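Local coordinates for protein quinoline 2-oxidoreductase large subunit (Pseudomonas putida, PDB 1T3Q) that probably hydroxylates quinoline at carbon 2, as the molybdenum-bearing large subunit of a xanthine dehydrogenase family enzyme, at residues Glu440-Arg445 with Leu456-Ser461; Leu692-Tyr697 with Pro775-Arg780. All coordinates share one frame; numbering follows the deposited sequence.

Overall arrangement
From the N terminus, the chain reaches interaction 1 first. There helix 439-450 turns back through a short connection into strand 454-467, and the contact of 440-445 with 456-461 closes this local helix-turn-strand unit at the border of a four-stranded mixed sheet. The chain then continues within the molybdopterin cofactor-binding region, and interaction 2 opens in the loop after helix 672-692. Segment 775-780, on helix 775-783, begins 78 residues after the end of 692-697, so this contact closes a long loop near the C terminus. The two follow in series, neither nested nor crossed. The centres of interactions 1 and 2 lie 24 Å apart, and the nearest atoms of interactions 1 and 2 are about 11 Å apart.

Interaction 1 (Glu440-Arg445 with Leu456-Ser461); sequences EAFRQR and LGLGVS
Helix 439-450 packs on edge strand 454-467 of a four-stranded mixed sheet in the molybdopterin cofactor-binding region, the two running nearly antiparallel (154° between the axes of the short segments, 9.1 Å apart at closest approach). The joint is apolar and rests on Phe442, whose ring lies against Leu456, Gly457 and Leu458. With CG anti to the backbone N (chi1 170°), the benzyl group of Phe442 extends from the helix to the strand. Leu458 covers one face of the ring in a CH-pi contact, its CB 3.8 Å from the Phe442 ring centroid and displaced toward the rim on the CE2 side. At the far end of the ring, Phe442 CZ reaches the strand backbone itself, 3.4 Å from Leu458 N, a peptide nitrogen that is hydrogen-bonded to Asp759 of helix 744-761. The edge of the ring also has Gly457 N in its plane.

Leu456 serves two partners at once. Its side chain and that of Phe442 slide past each other in opposite directions, bringing Leu456 CD2 to 3.6 Å from Phe442 CE1. The same methyl carries the extended chain of Arg445, which crosses the leucine at about a right angle. Arg445 thus lays its aliphatic part on the leucine while its guanidinium continues to strand 655-665, where NH1 forms a salt bridge with Asp659 and NH2 a hydrogen bond with Thr658. Ile645 of the adjacent strand 636-649 also touches Phe442, Leu456 and Leu458, so the helix is packed against two neighbouring strands. Closest to the arginine is the single methyl Leu456 CD2, which lies 3.4 Å from both Arg445 CG and Arg445 NE.

Interaction 2 (Leu692-Tyr697 with Pro775-Arg780); sequences LEEVIY and PERIFR
A weak salt bridge near the protein surface, supplemented by one water, links the loop after helix 672-692 to helix 775-783 close to the C terminus. Glu694 and Arg777 alone make the contact. Arg777 NH1 points almost straight at Glu694 OE2 (N-H...O angle 169°), but the separation of 3.4 Å is long. The carboxylate oxygen lies at the edge of the guanidinium, near its plane, although the two flat groups are turned 36° from each other. Alongside this bond, water 1 donates to Glu694 OE1 at 2.7 Å and accepts a weaker bond from Arg777 NH2 at 3.2 Å, so both carboxylate oxygens are joined to the guanidinium, one directly and one through water. The glutamate reaches across by an extended chain, with CG anti to the backbone N (chi1 -166°). The stronger partner of Arg777 NH1 is the carbonyl O of Pro772, a second bond that probably steadies the guanidinium beside the carboxylate. A methionine in place of Arg777 would probably leave the Glu694 carboxylate without its opposite charge and the Pro772 carbonyl without this donor. On the same helix, Glu776 hydrogen-bonds to Ser260 and Arg780 forms a salt bridge with Asp262, both of the medium subunit, so helix 775-783 meets both the loop after helix 672-692 and that neighbouring chain.

Interaction 1 (Glu440-Arg445 with Leu456-Ser461)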
loop_
_atom_site.group_PDB
_atom_site.type_symbol
_atom_site.label_atom_id
_atom_site.label_comp_id
_atom_site.label_asym_id
_atom_site.label_seq_id
_atom_site.Cartn_x
_atom_site.Cartn_y
_atom_site.Cartn_z
ATOM N N GLU B 440 43.715 -37.367 16.512
ATOM C CA GLU B 440 44.309 -38.273 17.488
ATOM C C GLU B 440 43.269 -38.627 18.546
ATOM O O GLU B 440 43.081 -39.797 18.879
ATOM C CB GLU B 440 45.526 -37.621 18.145
ATOM N N ALA B 441 42.585 -37.612 19.065
ATOM C CA ALA B 441 41.559 -37.831 20.075
ATOM C C ALA B 441 40.360 -38.564 19.480
ATOM O O ALA B 441 39.739 -39.392 20.146
ATOM C CB ALA B 441 41.116 -36.505 20.671
ATOM N N PHE B 442 40.025 -38.256 18.230
ATOM C CA PHE B 442 38.896 -38.919 17.589
ATOM C C PHE B 442 39.147 -40.419 17.486
ATOM O O PHE B 442 38.254 -41.223 17.740
ATOM C CB PHE B 442 38.652 -38.371 16.180
ATOM C CG PHE B 442 37.665 -39.182 15.399
ATOM C CD1 PHE B 442 36.313 -39.163 15.730
ATOM C CD2 PHE B 442 38.095 -40.040 14.391
ATOM C CE1 PHE B 442 35.408 -39.989 15.076
ATOM C CE2 PHE B 442 37.193 -40.871 13.731
ATOM C CZ PHE B 442 35.847 -40.845 14.075
ATOM N N ARG B 443 40.365 -40.785 17.096
ATOM C CA ARG B 443 40.748 -42.188 16.951
ATOM C C ARG B 443 40.569 -42.920 18.278
ATOM O O ARG B 443 40.189 -44.090 18.313
ATOM C CB ARG B 443 42.210 -42.281 16.499
ATOM N N GLN B 444 40.845 -42.211 19.367
ATOM C CA GLN B 444 40.730 -42.759 20.711
ATOM C C GLN B 444 39.247 -42.948 21.033
ATOM O O GLN B 444 38.833 -43.989 21.540
ATOM C CB GLN B 444 41.382 -41.790 21.704
ATOM C CG GLN B 444 41.885 -42.405 23.000
ATOM N N ARG B 445 38.451 -41.932 20.717
ATOM C CA ARG B 445 37.016 -41.972 20.957
ATOM C C ARG B 445 36.352 -43.035 20.077
ATOM O O ARG B 445 35.440 -43.735 20.513
ATOM C CB ARG B 445 36.411 -40.595 20.673
ATOM C CG ARG B 445 34.901 -40.524 20.814
ATOM C CD ARG B 445 34.381 -39.151 20.416
ATOM N NE ARG B 445 32.943 -39.174 20.169
ATOM C CZ ARG B 445 32.250 -38.160 19.656
ATOM N NH1 ARG B 445 32.865 -37.028 19.333
ATOM N NH2 ARG B 445 30.943 -38.284 19.456
ATOM N N LEU B 456 31.678 -45.108 15.057
ATOM C CA LEU B 456 31.960 -43.682 14.970
ATOM C C LEU B 456 32.763 -43.413 13.703
ATOM O O LEU B 456 33.656 -44.182 13.356
ATOM C CB LEU B 456 32.748 -43.234 16.203
ATOM C CG LEU B 456 32.579 -41.781 16.649
ATOM C CD1 LEU B 456 31.134 -41.541 17.090
ATOM C CD2 LEU B 456 33.536 -41.493 17.798
ATOM N N GLY B 457 32.440 -42.325 13.012
ATOM C CA GLY B 457 33.148 -42.004 11.786
ATOM C C GLY B 457 33.392 -40.519 11.597
ATOM O O GLY B 457 32.563 -39.691 11.968
ATOM N N LEU B 458 34.547 -40.191 11.028
ATOM C CA LEU B 458 34.923 -38.814 10.759
ATOM C C LEU B 458 34.865 -38.597 9.258
ATOM O O LEU B 458 35.385 -39.406 8.495
ATOM C CB LEU B 458 36.350 -38.546 11.247
ATOM C CG LEU B 458 36.947 -37.196 10.829
ATOM C CD1 LEU B 458 36.190 -36.064 11.501
ATOM C CD2 LEU B 458 38.422 -37.147 11.213
ATOM N N GLY B 459 34.231 -37.508 8.839
ATOM C CA GLY B 459 34.135 -37.210 7.424
ATOM C C GLY B 459 34.711 -35.839 7.143
ATOM O O GLY B 459 34.462 -34.894 7.893
ATOM N N VAL B 460 35.480 -35.722 6.063
ATOM C CA VAL B 460 36.095 -34.453 5.706
ATOM C C VAL B 460 35.669 -33.974 4.328
ATOM O O VAL B 460 35.525 -34.767 3.398
ATOM C CB VAL B 460 37.638 -34.557 5.737
ATOM C CG1 VAL B 460 38.271 -33.242 5.280
ATOM C CG2 VAL B 460 38.097 -34.896 7.141
ATOM N N SER B 461 35.458 -32.670 4.212
ATOM C CA SER B 461 35.078 -32.062 2.945
ATOM C C SER B 461 35.710 -30.683 2.822
ATOM O O SER B 461 35.479 -29.811 3.658
ATOM C CB SER B 461 33.557 -31.932 2.843
ATOM O OG SER B 461 33.197 -31.229 1.667
#

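Interaction 2 (Leu692-Tyr697 with Pro775-Arg780)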
loop_
_atom_site.group_PDB
_atom_site.type_symbol
_atom_site.label_atom_id
_atom_site.label_comp_id
_atom_site.label_asym_id
_atom_site.label_seq_id
_atom_site.Cartn_x
_atom_site.Cartn_y
_atom_site.Cartn_z
ATOM N N LEU B 692 18.033 -37.692 6.298
ATOM C CA LEU B 692 16.583 -37.706 6.494
ATOM C C LEU B 692 15.634 -37.444 5.333
ATOM O O LEU B 692 14.603 -38.108 5.208
ATOM C CB LEU B 692 16.237 -36.684 7.577
ATOM C CG LEU B 692 16.872 -36.870 8.952
ATOM C CD1 LEU B 692 16.812 -35.563 9.729
ATOM C CD2 LEU B 692 16.143 -37.985 9.683
ATOM N N GLU B 693 15.966 -36.454 4.510
ATOM C CA GLU B 693 15.097 -36.032 3.419
ATOM C C GLU B 693 15.123 -36.741 2.075
ATOM O O GLU B 693 16.183 -37.028 1.519
ATOM C CB GLU B 693 15.320 -34.542 3.150
ATOM C CG GLU B 693 15.287 -33.676 4.389
ATOM C CD GLU B 693 15.659 -32.238 4.108
ATOM O OE1 GLU B 693 16.152 -31.570 5.041
ATOM O OE2 GLU B 693 15.453 -31.769 2.962
ATOM N N GLU B 694 13.926 -37.001 1.559
ATOM C CA GLU B 694 13.773 -37.587 0.240
ATOM C C GLU B 694 12.355 -37.461 -0.290
ATOM O O GLU B 694 11.395 -37.902 0.344
ATOM C CB GLU B 694 14.197 -39.063 0.194
ATOM C CG GLU B 694 14.351 -39.533 -1.260
ATOM C CD GLU B 694 14.943 -40.920 -1.427
ATOM O OE1 GLU B 694 15.183 -41.308 -2.592
ATOM O OE2 GLU B 694 15.168 -41.624 -0.419
ATOM N N VAL B 695 12.230 -36.813 -1.442
ATOM C CA VAL B 695 10.950 -36.673 -2.118
ATOM C C VAL B 695 10.942 -37.953 -2.945
ATOM O O VAL B 695 11.868 -38.198 -3.723
ATOM C CB VAL B 695 10.932 -35.435 -3.039
ATOM C CG1 VAL B 695 9.779 -35.532 -4.038
ATOM C CG2 VAL B 695 10.786 -34.170 -2.195
ATOM N N ILE B 696 9.916 -38.777 -2.772
ATOM C CA ILE B 696 9.878 -40.049 -3.475
ATOM C C ILE B 696 8.756 -40.254 -4.484
ATOM O O ILE B 696 7.579 -40.056 -4.177
ATOM C CB ILE B 696 9.811 -41.220 -2.467
ATOM C CG1 ILE B 696 10.970 -41.124 -1.470
ATOM C CG2 ILE B 696 9.855 -42.560 -3.204
ATOM C CD1 ILE B 696 10.914 -42.151 -0.367
ATOM N N TYR B 697 9.144 -40.657 -5.691
ATOM C CA TYR B 697 8.195 -40.979 -6.754
ATOM C C TYR B 697 8.283 -42.499 -6.878
ATOM O O TYR B 697 9.384 -43.049 -6.921
ATOM C CB TYR B 697 8.605 -40.346 -8.092
ATOM C CG TYR B 697 8.252 -38.882 -8.256
ATOM C CD1 TYR B 697 9.174 -37.881 -7.946
ATOM C CD2 TYR B 697 7.010 -38.500 -8.759
ATOM C CE1 TYR B 697 8.869 -36.535 -8.142
ATOM C CE2 TYR B 697 6.692 -37.156 -8.956
ATOM C CZ TYR B 697 7.626 -36.178 -8.647
ATOM O OH TYR B 697 7.315 -34.854 -8.842
ATOM N N PRO B 775 18.158 -45.709 7.858
ATOM C CA PRO B 775 18.482 -46.948 8.571
ATOM C C PRO B 775 18.323 -48.150 7.637
ATOM O O PRO B 775 19.049 -49.139 7.748
ATOM C CB PRO B 775 17.491 -46.957 9.743
ATOM C CG PRO B 775 16.410 -46.000 9.327
ATOM C CD PRO B 775 17.157 -44.922 8.594
ATOM N N GLU B 776 17.376 -48.057 6.707
ATOM C CA GLU B 776 17.160 -49.137 5.746
ATOM C C GLU B 776 18.427 -49.337 4.909
ATOM O O GLU B 776 18.911 -50.459 4.754
ATOM C CB GLU B 776 15.991 -48.804 4.818
ATOM C CG GLU B 776 15.862 -49.736 3.611
ATOM C CD GLU B 776 15.410 -51.140 3.984
ATOM O OE1 GLU B 776 15.537 -52.052 3.138
ATOM O OE2 GLU B 776 14.913 -51.332 5.113
ATOM N N ARG B 777 18.966 -48.244 4.376
ATOM C CA ARG B 777 20.165 -48.327 3.547
ATOM C C ARG B 777 21.390 -48.804 4.320
ATOM O O ARG B 777 22.226 -49.522 3.778
ATOM C CB ARG B 777 20.440 -46.980 2.870
ATOM C CG ARG B 777 19.439 -46.674 1.761
ATOM C CD ARG B 777 19.834 -45.476 0.906
ATOM N NE ARG B 777 18.995 -45.400 -0.289
ATOM C CZ ARG B 777 18.029 -44.509 -0.484
ATOM N NH1 ARG B 777 17.770 -43.587 0.433
ATOM N NH2 ARG B 777 17.303 -44.558 -1.593
ATOM N N ILE B 778 21.489 -48.412 5.585
ATOM C CA ILE B 778 22.608 -48.835 6.420
ATOM C C ILE B 778 22.440 -50.321 6.734
ATOM O O ILE B 778 23.402 -51.083 6.701
ATOM C CB ILE B 778 22.651 -48.044 7.744
ATOM C CG1 ILE B 778 22.925 -46.565 7.459
ATOM C CG2 ILE B 778 23.712 -48.633 8.669
ATOM C CD1 ILE B 778 22.984 -45.702 8.697
ATOM N N PHE B 779 21.208 -50.719 7.041
ATOM C CA PHE B 779 20.885 -52.108 7.351
ATOM C C PHE B 779 21.258 -52.998 6.167
ATOM O O PHE B 779 21.894 -54.041 6.326
ATOM C CB PHE B 779 19.381 -52.223 7.653
ATOM C CG PHE B 779 18.855 -53.636 7.658
ATOM C CD1 PHE B 779 19.229 -54.536 8.651
ATOM C CD2 PHE B 779 17.968 -54.060 6.672
ATOM C CE1 PHE B 779 18.725 -55.843 8.662
ATOM C CE2 PHE B 779 17.460 -55.363 6.676
ATOM C CZ PHE B 779 17.838 -56.255 7.671
ATOM N N ARG B 780 20.858 -52.566 4.979
ATOM C CA ARG B 780 21.128 -53.291 3.745
ATOM C C ARG B 780 22.626 -53.375 3.450
ATOM O O ARG B 780 23.139 -54.433 3.085
ATOM C CB ARG B 780 20.429 -52.595 2.580
ATOM C CG ARG B 780 19.443 -53.460 1.831
ATOM C CD ARG B 780 18.217 -53.782 2.661
ATOM N NE ARG B 780 17.884 -55.197 2.546
ATOM C CZ ARG B 780 16.685 -55.717 2.787
ATOM N NH1 ARG B 780 16.500 -57.020 2.653
ATOM N NH2 ARG B 780 15.672 -54.942 3.143
HETATM O O HOH W 1 14.739 -43.878 -3.367
#